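Local coordinates for polyketide synthase PksL (Bacillus subtilis, PDB 5E1V), which belongs to the bacillaene pathway and, through the dehydratase domain crystallised here, probably removes water from beta-hydroxyacyl chains during polyketide assembly, at residues R55-Y60 and L105-D110; V169-S174 and T235-S240; A65-V70 and E93-K98; S206-E211 and V242-E247. All blocks are in the same frame, centred on the assembly; numbering follows the deposited sequence.

Contact 1: R55-Y60 and L105-D110; sequences RNLSIY and LYMKAD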
loop_
_atom_site.group_PDB
_atom_site.type_symbol
_atom_site.label_atom_id
_atom_site.label_comp_id
_atom_site.label_asym_id
_atom_site.label_seq_id
_atom_site.Cartn_x
_atom_site.Cartn_y
_atom_site.Cartn_z
ATOM N N ARG A 55 6.427 -7.479 9.042
ATOM C CA ARG A 55 5.900 -6.962 10.302
ATOM C C ARG A 55 6.438 -5.634 10.736
ATOM O O ARG A 55 7.586 -5.336 10.490
ATOM C CB ARG A 55 6.162 -7.957 11.465
ATOM C CG ARG A 55 5.537 -9.336 11.340
ATOM C CD ARG A 55 5.937 -10.195 12.532
ATOM N NE ARG A 55 5.069 -9.984 13.686
ATOM C CZ ARG A 55 5.155 -10.681 14.821
ATOM N NH1 ARG A 55 6.086 -11.637 14.967
ATOM N NH2 ARG A 55 4.291 -10.442 15.809
ATOM N N ASN A 56 5.584 -4.868 11.418
ATOM C CA ASN A 56 5.931 -3.643 12.138
ATOM C C ASN A 56 6.671 -2.679 11.249
ATOM O O ASN A 56 7.784 -2.322 11.554
ATOM C CB ASN A 56 6.784 -4.009 13.373
ATOM C CG ASN A 56 5.994 -4.889 14.351
ATOM O OD1 ASN A 56 4.714 -4.965 14.318
ATOM N ND2 ASN A 56 6.717 -5.632 15.134
ATOM N N LEU A 57 6.103 -2.410 10.071
ATOM C CA LEU A 57 6.632 -1.382 9.181
ATOM C C LEU A 57 6.270 -0.030 9.676
ATOM O O LEU A 57 5.105 0.251 9.932
ATOM C CB LEU A 57 6.059 -1.558 7.717
ATOM C CG LEU A 57 6.783 -0.729 6.696
ATOM C CD1 LEU A 57 7.070 -1.331 5.291
ATOM C CD2 LEU A 57 5.981 0.607 6.501
ATOM N N SER A 58 7.262 0.841 9.839
ATOM C CA SER A 58 7.048 2.214 10.185
ATOM C C SER A 58 7.560 3.144 9.137
ATOM O O SER A 58 8.650 2.982 8.719
ATOM C CB SER A 58 7.842 2.557 11.462
ATOM O OG SER A 58 7.178 1.994 12.482
ATOM N N ILE A 59 6.739 4.121 8.810
ATOM C CA ILE A 59 7.080 5.274 7.958
ATOM C C ILE A 59 7.397 6.476 8.805
ATOM O O ILE A 59 6.572 6.920 9.586
ATOM C CB ILE A 59 6.025 5.511 6.908
ATOM C CG1 ILE A 59 5.858 4.220 6.070
ATOM C CG2 ILE A 59 6.327 6.716 6.000
ATOM C CD1 ILE A 59 4.716 4.401 5.078
ATOM N N TYR A 60 8.604 6.981 8.622
ATOM C CA TYR A 60 9.172 8.124 9.389
ATOM C C TYR A 60 8.855 9.430 8.698
ATOM O O TYR A 60 8.572 10.398 9.359
ATOM C CB TYR A 60 10.666 7.946 9.639
ATOM C CG TYR A 60 10.828 6.849 10.593
ATOM C CD1 TYR A 60 10.773 7.114 11.961
ATOM C CD2 TYR A 60 10.816 5.535 10.168
ATOM C CE1 TYR A 60 10.788 6.097 12.853
ATOM C CE2 TYR A 60 10.878 4.528 11.049
ATOM C CZ TYR A 60 10.819 4.815 12.393
ATOM O OH TYR A 60 10.813 3.772 13.251
ATOM N N LEU A 105 16.143 8.898 7.041
ATOM C CA LEU A 105 15.358 7.681 7.299
ATOM C C LEU A 105 13.907 7.798 6.809
ATOM O O LEU A 105 13.088 8.698 7.169
ATOM C CB LEU A 105 15.419 7.262 8.778
ATOM C CG LEU A 105 14.727 5.925 9.087
ATOM C CD1 LEU A 105 15.471 4.727 8.562
ATOM C CD2 LEU A 105 14.445 5.772 10.570
ATOM N N TYR A 106 13.560 6.873 5.903
ATOM C CA TYR A 106 12.202 6.813 5.443
ATOM C C TYR A 106 11.331 5.726 6.057
ATOM O O TYR A 106 10.127 5.969 6.259
ATOM C CB TYR A 106 12.237 6.688 3.889
ATOM C CG TYR A 106 12.715 7.979 3.226
ATOM C CD1 TYR A 106 11.820 9.042 3.013
ATOM C CD2 TYR A 106 13.987 8.111 2.751
ATOM C CE1 TYR A 106 12.240 10.199 2.401
ATOM C CE2 TYR A 106 14.412 9.268 2.127
ATOM C CZ TYR A 106 13.522 10.290 1.945
ATOM O OH TYR A 106 13.898 11.448 1.282
ATOM N N MET A 107 11.849 4.520 6.228
ATOM C CA MET A 107 10.991 3.363 6.614
ATOM C C MET A 107 11.916 2.374 7.347
ATOM O O MET A 107 13.056 2.185 6.984
ATOM C CB MET A 107 10.389 2.740 5.298
ATOM C CG MET A 107 9.561 1.519 5.501
ATOM S SD MET A 107 10.580 0.081 5.471
ATOM C CE MET A 107 11.031 -0.097 3.706
ATOM N N LYS A 108 11.374 1.623 8.279
ATOM C CA LYS A 108 12.000 0.413 8.783
ATOM C C LYS A 108 10.897 -0.644 8.945
ATOM O O LYS A 108 9.739 -0.307 9.034
ATOM C CB LYS A 108 12.474 0.701 10.216
ATOM C CG LYS A 108 13.665 1.610 10.329
ATOM C CD LYS A 108 13.879 2.008 11.825
ATOM C CE LYS A 108 14.773 0.993 12.465
ATOM N NZ LYS A 108 14.877 1.214 13.944
ATOM N N ALA A 109 11.281 -1.903 9.037
ATOM C CA ALA A 109 10.369 -2.984 9.109
ATOM C C ALA A 109 11.124 -4.246 9.484
ATOM O O ALA A 109 12.341 -4.312 9.407
ATOM C CB ALA A 109 9.686 -3.191 7.723
ATOM N N ASP A 110 10.374 -5.277 9.831
ATOM C CA ASP A 110 10.906 -6.590 10.081
ATOM C C ASP A 110 10.316 -7.568 9.075
ATOM O O ASP A 110 9.159 -7.426 8.710
ATOM C CB ASP A 110 10.522 -7.084 11.462
ATOM C CG ASP A 110 10.983 -6.094 12.608
ATOM O OD1 ASP A 110 12.099 -5.569 12.509
ATOM O OD2 ASP A 110 10.173 -5.855 13.535
#
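Leu105 lays its CD2 methyl over one face of the Tyr60 ring, 3.8 Å from the ring centroid, a CH-pi contact just past the end of strand 53-59, which pairs antiparallel with strand 104-112 in the hot-dog fold. Tyr106 joins through its backbone: its O accepts from Tyr60 N at 3.0 Å, with the donor well above the carbonyl plane (46° out of it). Next, Met107 brings its thioether chain, bent at chi2 and chi3, across Leu57 at about a right angle, so that Met107 SD lies 3.8 Å from Leu57 CD1. Both side chains also touch Ile38 of helix 34-44, so flexible or branched apolar side chains suit this buried, helix-covered face. Were Leu57 cut back to an alanine, a gap would probably open between Met107, Ala109 and that helix, and the thioether would probably be less firmly held. Lys108 belongs to the other face of the sheet; its O takes Ser58 N at 2.8 Å, while its aliphatic CD lies 3.8 Å from Tyr60 OH. Ala109 is small enough for close strand pairing, its CB resting 3.9 Å from Leu57 CG. Here the register slips by one residue at a beta bulge, and Asn56 and Leu57 both face Tyr220 of strand 215-225 as a G1 bulge. Beyond it Asp110 pairs with Arg55 by two backbone bonds, the straighter running from Arg55 N to Asp110 O, 2.8 Å long with 174° at the hydrogen.

Contact 2: V169-S174 and T235-S240; sequences VLLELS and TRIKRS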
loop_
_atom_site.group_PDB
_atom_site.type_symbol
_atom_site.label_atom_id
_atom_site.label_comp_id
_atom_site.label_asym_id
_atom_site.label_seq_id
_atom_site.Cartn_x
_atom_site.Cartn_y
_atom_site.Cartn_z
ATOM N N VAL A 169 -17.321 -2.953 3.893
ATOM C CA VAL A 169 -17.310 -2.565 2.490
ATOM C C VAL A 169 -16.546 -3.651 1.768
ATOM O O VAL A 169 -15.684 -4.309 2.401
ATOM C CB VAL A 169 -16.686 -1.148 2.412
ATOM C CG1 VAL A 169 -15.306 -1.149 1.762
ATOM C CG2 VAL A 169 -17.652 -0.131 1.823
ATOM N N LEU A 170 -16.884 -3.861 0.495
ATOM C CA LEU A 170 -16.118 -4.703 -0.423
ATOM C C LEU A 170 -15.685 -3.881 -1.627
ATOM O O LEU A 170 -16.537 -3.271 -2.309
ATOM C CB LEU A 170 -16.909 -5.891 -0.944
ATOM C CG LEU A 170 -16.076 -6.833 -1.852
ATOM C CD1 LEU A 170 -15.025 -7.570 -1.032
ATOM C CD2 LEU A 170 -16.903 -7.848 -2.663
ATOM N N LEU A 171 -14.369 -3.871 -1.901
ATOM C CA LEU A 171 -13.769 -3.037 -2.986
ATOM C C LEU A 171 -13.445 -3.921 -4.128
ATOM O O LEU A 171 -12.734 -4.907 -3.953
ATOM C CB LEU A 171 -12.436 -2.367 -2.520
ATOM C CG LEU A 171 -12.435 -1.810 -1.112
ATOM C CD1 LEU A 171 -11.096 -1.156 -0.753
ATOM C CD2 LEU A 171 -13.560 -0.762 -1.028
ATOM N N GLU A 172 -13.981 -3.605 -5.314
ATOM C CA GLU A 172 -13.756 -4.381 -6.522
ATOM C C GLU A 172 -12.817 -3.526 -7.324
ATOM O O GLU A 172 -13.237 -2.530 -7.889
ATOM C CB GLU A 172 -15.088 -4.577 -7.313
ATOM C CG GLU A 172 -14.952 -5.277 -8.659
ATOM C CD GLU A 172 -16.277 -5.387 -9.452
ATOM O OE1 GLU A 172 -17.311 -4.796 -9.071
ATOM O OE2 GLU A 172 -16.239 -6.054 -10.484
ATOM N N LEU A 173 -11.536 -3.910 -7.316
ATOM C CA LEU A 173 -10.422 -3.101 -7.766
ATOM C C LEU A 173 -9.754 -3.752 -8.946
ATOM O O LEU A 173 -9.569 -4.941 -8.952
ATOM C CB LEU A 173 -9.381 -2.985 -6.619
ATOM C CG LEU A 173 -9.851 -2.075 -5.504
ATOM C CD1 LEU A 173 -8.933 -2.143 -4.284
ATOM C CD2 LEU A 173 -10.074 -0.641 -5.969
ATOM N N SER A 174 -9.348 -2.984 -9.951
ATOM C CA SER A 174 -8.490 -3.517 -11.020
ATOM C C SER A 174 -7.594 -2.357 -11.574
ATOM O O SER A 174 -7.851 -1.225 -11.335
ATOM C CB SER A 174 -9.303 -4.275 -12.128
ATOM O OG SER A 174 -10.083 -3.386 -12.915
ATOM N N THR A 235 -11.127 -6.473 -2.222
ATOM C CA THR A 235 -10.727 -6.114 -0.847
ATOM C C THR A 235 -11.897 -5.876 0.112
ATOM O O THR A 235 -12.737 -4.963 -0.081
ATOM C CB THR A 235 -9.860 -4.860 -0.797
ATOM O OG1 THR A 235 -8.765 -5.036 -1.688
ATOM C CG2 THR A 235 -9.402 -4.582 0.642
ATOM N N ARG A 236 -11.865 -6.586 1.232
ATOM C CA ARG A 236 -12.916 -6.400 2.211
ATOM C C ARG A 236 -12.354 -5.685 3.392
ATOM O O ARG A 236 -11.239 -5.978 3.843
ATOM C CB ARG A 236 -13.478 -7.739 2.676
ATOM C CG ARG A 236 -14.563 -7.537 3.748
ATOM C CD ARG A 236 -15.102 -8.840 4.246
ATOM N NE ARG A 236 -14.118 -9.621 4.974
ATOM C CZ ARG A 236 -14.252 -10.931 5.164
ATOM N NH1 ARG A 236 -15.350 -11.550 4.734
ATOM N NH2 ARG A 236 -13.341 -11.618 5.816
ATOM N N ILE A 237 -13.113 -4.716 3.871
ATOM C CA ILE A 237 -12.781 -4.026 5.055
ATOM C C ILE A 237 -14.016 -4.142 5.948
ATOM O O ILE A 237 -15.107 -3.698 5.551
ATOM C CB ILE A 237 -12.462 -2.552 4.768
ATOM C CG1 ILE A 237 -11.311 -2.478 3.733
ATOM C CG2 ILE A 237 -12.094 -1.851 6.070
ATOM C CD1 ILE A 237 -11.351 -1.315 2.811
ATOM N N LYS A 238 -13.818 -4.719 7.124
ATOM C CA LYS A 238 -14.888 -4.871 8.105
ATOM C C LYS A 238 -14.962 -3.679 9.019
ATOM O O LYS A 238 -13.933 -3.162 9.551
ATOM C CB LYS A 238 -14.679 -6.152 8.926
ATOM C CG LYS A 238 -14.685 -7.473 8.167
ATOM C CD LYS A 238 -14.805 -8.616 9.192
ATOM C CE LYS A 238 -14.280 -9.953 8.706
ATOM N NZ LYS A 238 -12.778 -10.011 8.620
ATOM N N ARG A 239 -16.194 -3.204 9.280
ATOM C CA ARG A 239 -16.331 -2.030 10.159
ATOM C C ARG A 239 -15.696 -2.300 11.518
ATOM O O ARG A 239 -15.144 -1.390 12.157
ATOM C CB ARG A 239 -17.835 -1.622 10.332
ATOM C CG ARG A 239 -18.053 -0.242 10.950
ATOM C CD ARG A 239 -19.535 0.041 11.121
ATOM N NE ARG A 239 -20.281 -0.132 9.886
ATOM C CZ ARG A 239 -20.269 0.705 8.847
ATOM N NH1 ARG A 239 -19.525 1.812 8.849
ATOM N NH2 ARG A 239 -20.991 0.413 7.766
ATOM N N SER A 240 -15.750 -3.553 11.971
ATOM C CA SER A 240 -15.210 -3.903 13.291
ATOM C C SER A 240 -13.694 -3.691 13.395
ATOM O O SER A 240 -13.162 -3.590 14.505
ATOM C CB SER A 240 -15.552 -5.347 13.660
ATOM O OG SER A 240 -15.042 -6.265 12.713
#
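Val169 faces Ile237, and Leu171 faces Thr235, as hydrogen-bonded pairs of two antiparallel strands in the hot-dog fold. Each pair is closed by two backbone bonds, among them Leu171 N to Thr235 O at 2.7 Å and Ile237 N to Val169 O at 3.0 Å. Between them Leu170 and Arg236 form a non-hydrogen-bonded pair, where the CA hydrogens of both residues lean on carbonyl oxygens of the opposite strand.

Apolar contacts fill the face that carries Val169, Leu171 and Ile237. The Ile237 CD1 methyl is the meeting point, 3.6 Å from Leu171 CD1 and 4.1 Å from Val169 CG1. Val169 and Ile237 lie side by side and point the same way, whereas Leu171 crosses the isoleucine obliquely and also presses its CD1 on Thr235 CB at 3.9 Å. Helix 190-203 packs on this face, with Ala200 and Leu203 touching Ile237. On the other face Leu170, with chi1 at -177°, turns its CG away from its own nitrogen, which lays CD1 against Thr235 O at 3.6 Å.

Polar groups find their mates beyond the pair. Buried Thr235 OG1 is hydrogen-bonded to Ser196 OG of helix 190-203, so threonine can offer a methyl to Leu171 and still satisfy its hydroxyl. Arg236 NH2 makes salt bridges with Glu121 and Glu254, and Lys238 shares Glu254.

Val169, Leu171 and Ile237 thus make an apolar face on which helix 190-203 packs through Ile237, while Arg236 and Lys238 leave by the face that also carries Leu170, where shared carboxylates probably offset the closeness of their like charges.

Contact 3: A65-V70 and E93-K98; sequences AEQDAV and EKRDGK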
loop_
_atom_site.group_PDB
_atom_site.type_symbol
_atom_site.label_atom_id
_atom_site.label_comp_id
_atom_site.label_asym_id
_atom_site.label_seq_id
_atom_site.Cartn_x
_atom_site.Cartn_y
_atom_site.Cartn_z
ATOM N N ALA A 65 9.484 13.802 -4.206
ATOM C CA ALA A 65 10.481 14.281 -5.191
ATOM C C ALA A 65 9.890 15.450 -5.914
ATOM O O ALA A 65 8.682 15.504 -6.166
ATOM C CB ALA A 65 10.841 13.186 -6.173
ATOM N N GLU A 66 10.714 16.442 -6.215
ATOM C CA GLU A 66 10.195 17.432 -7.148
ATOM C C GLU A 66 11.153 17.678 -8.310
ATOM O O GLU A 66 12.378 17.411 -8.241
ATOM C CB GLU A 66 9.852 18.736 -6.410
ATOM C CG GLU A 66 11.099 19.415 -5.910
ATOM C CD GLU A 66 10.866 20.826 -5.380
ATOM O OE1 GLU A 66 9.736 21.348 -5.443
ATOM O OE2 GLU A 66 11.847 21.392 -4.886
ATOM N N GLN A 67 10.574 18.227 -9.360
ATOM C CA GLN A 67 11.293 18.633 -10.536
ATOM C C GLN A 67 12.127 17.425 -10.984
ATOM O O GLN A 67 11.552 16.317 -11.122
ATOM C CB GLN A 67 12.135 19.884 -10.252
ATOM C CG GLN A 67 11.376 21.139 -9.847
ATOM C CD GLN A 67 12.385 22.242 -9.460
ATOM O OE1 GLN A 67 13.395 21.981 -8.788
ATOM N NE2 GLN A 67 12.157 23.445 -9.928
ATOM N N ASP A 68 13.426 17.624 -11.130
ATOM C CA ASP A 68 14.375 16.596 -11.563
ATOM C C ASP A 68 15.145 15.960 -10.425
ATOM O O ASP A 68 16.108 15.259 -10.682
ATOM C CB ASP A 68 15.400 17.117 -12.599
ATOM C CG ASP A 68 16.219 18.324 -12.116
ATOM O OD1 ASP A 68 15.779 19.036 -11.254
ATOM O OD2 ASP A 68 17.279 18.613 -12.683
ATOM N N ALA A 69 14.738 16.202 -9.172
ATOM C CA ALA A 69 15.497 15.693 -8.007
ATOM C C ALA A 69 15.338 14.148 -7.969
ATOM O O ALA A 69 14.313 13.603 -8.403
ATOM C CB ALA A 69 14.982 16.307 -6.715
ATOM N N VAL A 70 16.392 13.450 -7.570
ATOM C CA VAL A 70 16.335 11.949 -7.535
ATOM C C VAL A 70 16.571 11.560 -6.098
ATOM O O VAL A 70 17.477 12.153 -5.499
ATOM C CB VAL A 70 17.449 11.300 -8.377
ATOM C CG1 VAL A 70 17.481 9.782 -8.168
ATOM C CG2 VAL A 70 17.300 11.593 -9.855
ATOM N N GLU A 93 18.987 12.698 -1.420
ATOM C CA GLU A 93 18.516 13.410 -2.577
ATOM C C GLU A 93 19.631 14.019 -3.454
ATOM O O GLU A 93 20.444 14.775 -2.969
ATOM C CB GLU A 93 17.563 14.515 -2.133
ATOM C CG GLU A 93 16.972 15.261 -3.348
ATOM C CD GLU A 93 16.791 16.751 -3.158
ATOM O OE1 GLU A 93 17.800 17.469 -3.116
ATOM O OE2 GLU A 93 15.642 17.230 -3.142
ATOM N N LYS A 94 19.631 13.694 -4.743
ATOM C CA LYS A 94 20.650 14.126 -5.681
ATOM C C LYS A 94 19.986 15.070 -6.636
ATOM O O LYS A 94 18.895 14.830 -7.162
ATOM C CB LYS A 94 21.299 12.958 -6.411
ATOM C CG LYS A 94 22.303 12.198 -5.555
ATOM C CD LYS A 94 23.031 11.100 -6.334
ATOM C CE LYS A 94 23.641 10.075 -5.381
ATOM N NZ LYS A 94 24.352 8.986 -6.108
ATOM N N ARG A 95 20.620 16.205 -6.835
ATOM C CA ARG A 95 20.055 17.147 -7.746
ATOM C C ARG A 95 21.155 18.049 -8.239
ATOM O O ARG A 95 22.346 17.861 -7.944
ATOM C CB ARG A 95 18.986 17.963 -7.043
ATOM C CG ARG A 95 17.842 18.417 -7.942
ATOM C CD ARG A 95 17.395 19.810 -7.567
ATOM N NE ARG A 95 16.677 19.785 -6.294
ATOM C CZ ARG A 95 15.376 20.051 -6.131
ATOM N NH1 ARG A 95 14.819 19.993 -4.910
ATOM N NH2 ARG A 95 14.633 20.373 -7.164
ATOM N N ASP A 96 20.714 19.024 -9.003
ATOM C CA ASP A 96 21.519 20.143 -9.466
ATOM C C ASP A 96 20.448 21.022 -10.155
ATOM O O ASP A 96 20.011 20.623 -11.231
ATOM C CB ASP A 96 22.562 19.646 -10.467
ATOM C CG ASP A 96 23.854 19.097 -9.786
ATOM O OD1 ASP A 96 24.239 17.955 -10.104
ATOM O OD2 ASP A 96 24.461 19.751 -8.909
ATOM N N GLY A 97 19.895 22.085 -9.544
ATOM C CA GLY A 97 19.986 22.472 -8.112
ATOM C C GLY A 97 21.275 22.314 -7.300
ATOM O O GLY A 97 22.370 22.570 -7.800
ATOM N N LYS A 98 21.129 21.926 -6.024
ATOM C CA LYS A 98 22.267 21.730 -5.100
ATOM C C LYS A 98 22.500 20.239 -4.937
ATOM O O LYS A 98 21.532 19.495 -4.750
ATOM C CB LYS A 98 21.980 22.359 -3.733
HETATM O O HOH W 1 12.934 16.166 -3.960
#
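The guanidinium of Arg95 carries Ala69 CB over the centre of one face, 3.8 Å above the plane, and meets Glu66 OE2 and Gln67 OE1 at its edge. Glu66 OE2 uses its anti lone pair to receive Arg95 NH1 at 3.3 Å, a salt bridge in which the carboxylate is turned 73° from the guanidinium plane. Gln67 OE1 comes close to NH2 as well, but at an angle too poor for a hydrogen bond. Bends at chi2 and chi3 (-72°) fold the arginine back over Ala69, whose small methyl lets the flat group lie down, and NH1 also reaches Glu93 OE2 at 3.4 Å. A water bridges Glu93 OE2 and Glu66 N. With a leucine in place of Arg95, Glu66 and Glu93 would probably lose the cation they share, leaving two nearby carboxylates to face each other. Glu66 to Ala69 is a type II' beta turn, closed by Ala69 N on Glu66 O. Val70 then pairs with Lys94 by two backbone bonds, Lys94 N to Val70 O being 2.8 Å. At the surface, the turn thus leads from strand 63-65 into strand 70-81, which runs antiparallel to strand 84-94, and Glu93 packs on Ile71.

Contact 4: S206-E211 and V242-E247; sequences SLLKGE and VRREKE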
loop_
_atom_site.group_PDB
_atom_site.type_symbol
_atom_site.label_atom_id
_atom_site.label_comp_id
_atom_site.label_asym_id
_atom_site.label_seq_id
_atom_site.Cartn_x
_atom_site.Cartn_y
_atom_site.Cartn_z
ATOM N N SER A 206 -17.731 8.494 8.116
ATOM C CA SER A 206 -18.566 8.882 9.293
ATOM C C SER A 206 -17.731 9.117 10.565
ATOM O O SER A 206 -17.919 10.135 11.262
ATOM C CB SER A 206 -19.706 7.894 9.567
ATOM O OG SER A 206 -19.290 6.548 9.631
ATOM N N LEU A 207 -16.778 8.208 10.847
ATOM C CA LEU A 207 -15.925 8.348 12.021
ATOM C C LEU A 207 -14.960 9.537 11.943
ATOM O O LEU A 207 -14.334 9.888 12.954
ATOM C CB LEU A 207 -15.108 7.078 12.272
ATOM C CG LEU A 207 -15.777 5.711 12.166
ATOM C CD1 LEU A 207 -14.930 4.681 12.901
ATOM C CD2 LEU A 207 -17.188 5.731 12.736
ATOM N N LEU A 208 -14.807 10.118 10.752
ATOM C CA LEU A 208 -13.938 11.275 10.536
ATOM C C LEU A 208 -14.518 12.615 10.997
ATOM O O LEU A 208 -13.772 13.573 11.162
ATOM C CB LEU A 208 -13.530 11.393 9.060
ATOM C CG LEU A 208 -12.712 10.218 8.499
ATOM C CD1 LEU A 208 -12.112 10.592 7.150
ATOM C CD2 LEU A 208 -11.630 9.743 9.465
ATOM N N LYS A 209 -15.837 12.663 11.203
ATOM C CA LYS A 209 -16.525 13.868 11.711
ATOM C C LYS A 209 -16.136 15.092 10.899
ATOM O O LYS A 209 -15.672 16.102 11.457
ATOM C CB LYS A 209 -16.218 14.075 13.189
ATOM C CG LYS A 209 -16.750 12.940 14.067
ATOM C CD LYS A 209 -16.282 13.068 15.515
ATOM C CE LYS A 209 -17.411 12.875 16.538
ATOM N NZ LYS A 209 -18.244 14.093 16.679
ATOM N N GLY A 210 -16.321 14.960 9.583
ATOM C CA GLY A 210 -16.028 16.005 8.591
ATOM C C GLY A 210 -14.591 16.491 8.401
ATOM O O GLY A 210 -14.333 17.488 7.708
ATOM N N GLU A 211 -13.628 15.804 8.985
ATOM C CA GLU A 211 -12.250 16.293 8.952
ATOM C C GLU A 211 -11.790 16.281 7.499
ATOM O O GLU A 211 -12.015 15.266 6.834
ATOM C CB GLU A 211 -11.392 15.387 9.853
ATOM C CG GLU A 211 -9.879 15.544 9.722
ATOM C CD GLU A 211 -9.442 16.948 10.025
ATOM O OE1 GLU A 211 -9.376 17.275 11.231
ATOM O OE2 GLU A 211 -9.198 17.735 9.066
ATOM N N VAL A 242 -12.141 -1.073 11.688
ATOM C CA VAL A 242 -11.810 0.306 11.403
ATOM C C VAL A 242 -12.120 1.110 12.630
ATOM O O VAL A 242 -13.171 0.919 13.251
ATOM C CB VAL A 242 -12.563 0.844 10.173
ATOM C CG1 VAL A 242 -12.306 -0.051 8.952
ATOM C CG2 VAL A 242 -14.072 0.941 10.422
ATOM N N ARG A 243 -11.209 1.991 13.005
ATOM C CA ARG A 243 -11.483 2.872 14.093
ATOM C C ARG A 243 -10.701 4.160 13.909
ATOM O O ARG A 243 -9.763 4.206 13.113
ATOM C CB ARG A 243 -11.225 2.157 15.427
ATOM C CG ARG A 243 -9.824 2.279 15.990
ATOM C CD ARG A 243 -9.597 1.259 17.090
ATOM N NE ARG A 243 -8.229 0.725 17.071
ATOM C CZ ARG A 243 -7.770 -0.120 16.149
ATOM N NH1 ARG A 243 -8.558 -0.543 15.158
ATOM N NH2 ARG A 243 -6.516 -0.558 16.201
ATOM N N ARG A 244 -11.141 5.227 14.568
ATOM C CA ARG A 244 -10.317 6.457 14.752
ATOM C C ARG A 244 -10.045 6.786 16.210
ATOM O O ARG A 244 -10.976 6.813 17.019
ATOM C CB ARG A 244 -10.975 7.670 14.096
ATOM C CG ARG A 244 -10.163 8.979 14.232
ATOM C CD ARG A 244 -10.905 10.153 13.596
ATOM N NE ARG A 244 -12.087 10.494 14.394
ATOM C CZ ARG A 244 -12.037 11.197 15.528
ATOM N NH1 ARG A 244 -10.890 11.688 15.984
ATOM N NH2 ARG A 244 -13.159 11.433 16.209
ATOM N N GLU A 245 -8.777 7.042 16.530
ATOM C CA GLU A 245 -8.347 7.527 17.833
ATOM C C GLU A 245 -7.559 8.820 17.628
ATOM O O GLU A 245 -6.409 8.800 17.166
ATOM C CB GLU A 245 -7.515 6.465 18.569
ATOM C CG GLU A 245 -8.302 5.169 18.809
ATOM C CD GLU A 245 -7.468 4.016 19.374
ATOM O OE1 GLU A 245 -6.497 4.275 20.103
ATOM O OE2 GLU A 245 -7.804 2.839 19.085
ATOM N N LYS A 246 -8.214 9.942 17.952
ATOM C CA LYS A 246 -7.720 11.301 17.738
ATOM C C LYS A 246 -7.139 11.555 16.324
ATOM O O LYS A 246 -7.875 11.629 15.333
ATOM C CB LYS A 246 -6.716 11.672 18.844
ATOM C CG LYS A 246 -7.332 11.666 20.249
ATOM C CD LYS A 246 -6.551 12.536 21.226
ATOM C CE LYS A 246 -7.495 13.338 22.121
ATOM N NZ LYS A 246 -8.411 12.456 22.894
ATOM N N GLU A 247 -5.820 11.626 16.289
ATOM C CA GLU A 247 -4.937 11.863 15.131
ATOM C C GLU A 247 -4.672 10.606 14.245
ATOM O O GLU A 247 -4.060 10.733 13.141
ATOM C CB GLU A 247 -3.590 12.274 15.754
ATOM C CG GLU A 247 -2.782 13.338 15.062
ATOM C CD GLU A 247 -3.197 14.775 15.361
ATOM O OE1 GLU A 247 -4.409 15.103 15.260
ATOM O OE2 GLU A 247 -2.274 15.587 15.638
#
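Arg244 extends from strand 243-245 and gives its NE-H to Leu207 O, 2.7 Å away, in the last turn of the short, weakly bonded helix 205-208. The carbonyl sits close to the guanidinium plane, and the bond is fairly straight, 159° at the hydrogen. An extended start, with CG anti to the backbone N (chi1 -179°), followed by a bend at chi3, is what brings NE to the carbonyl of Leu207. The same flat group uses NH1 to hold Lys246 O at 3.1 Å, in plane and on a lone pair, so two bonds at its edge fix its rotation. Arginine suits the place because a long chain with several N-H groups can serve two separate carbonyls.

Leu207, the other residue with much surface covered, turns its CD1 to the strand backbone, 4.1 Å from Arg243 CA. Its branched end, which needs no polar partner, covers the backbone at Val242 and Arg243 beside the arginine's bond. Leu208 brings CD2 to within 4.2 Å of Arg244 CD, and both residues also touch Tyr215 of strand 215-225. Lys209 passes its CD 3.6 Å from Arg244 NH2.

Lys209 has positive phi and leaves the helix, entering a type I' turn from Leu208 to Glu211. The arrangement is that of a helix end tied to a neighbouring strand by an arginine, at the margin of the helix-on-sheet packing of a hot-dog fold.

Overall arrangement
The four contacts sample two hot-dog family regions of one monomeric chain. Contact 3 is nested inside the loop that contact 1 closes, and strands 84-94 and 104-112 are neighbours; the nearest atoms of contacts 1 and 3 are still about 6 Å apart. Contacts 2 and 4 share strand 232-245 and interleave along the chain; they touch where Ile237 CG2 meets Val242 CG1 at 3.4 Å, so the helix-facing apolar layer runs from one into the other. Contacts 1 and 2 lie on opposite sides of the chain's centre, their own centres about 25 Å apart. Contact 3, at the surface, is the most distant from contact 2, about 38 Å between centres.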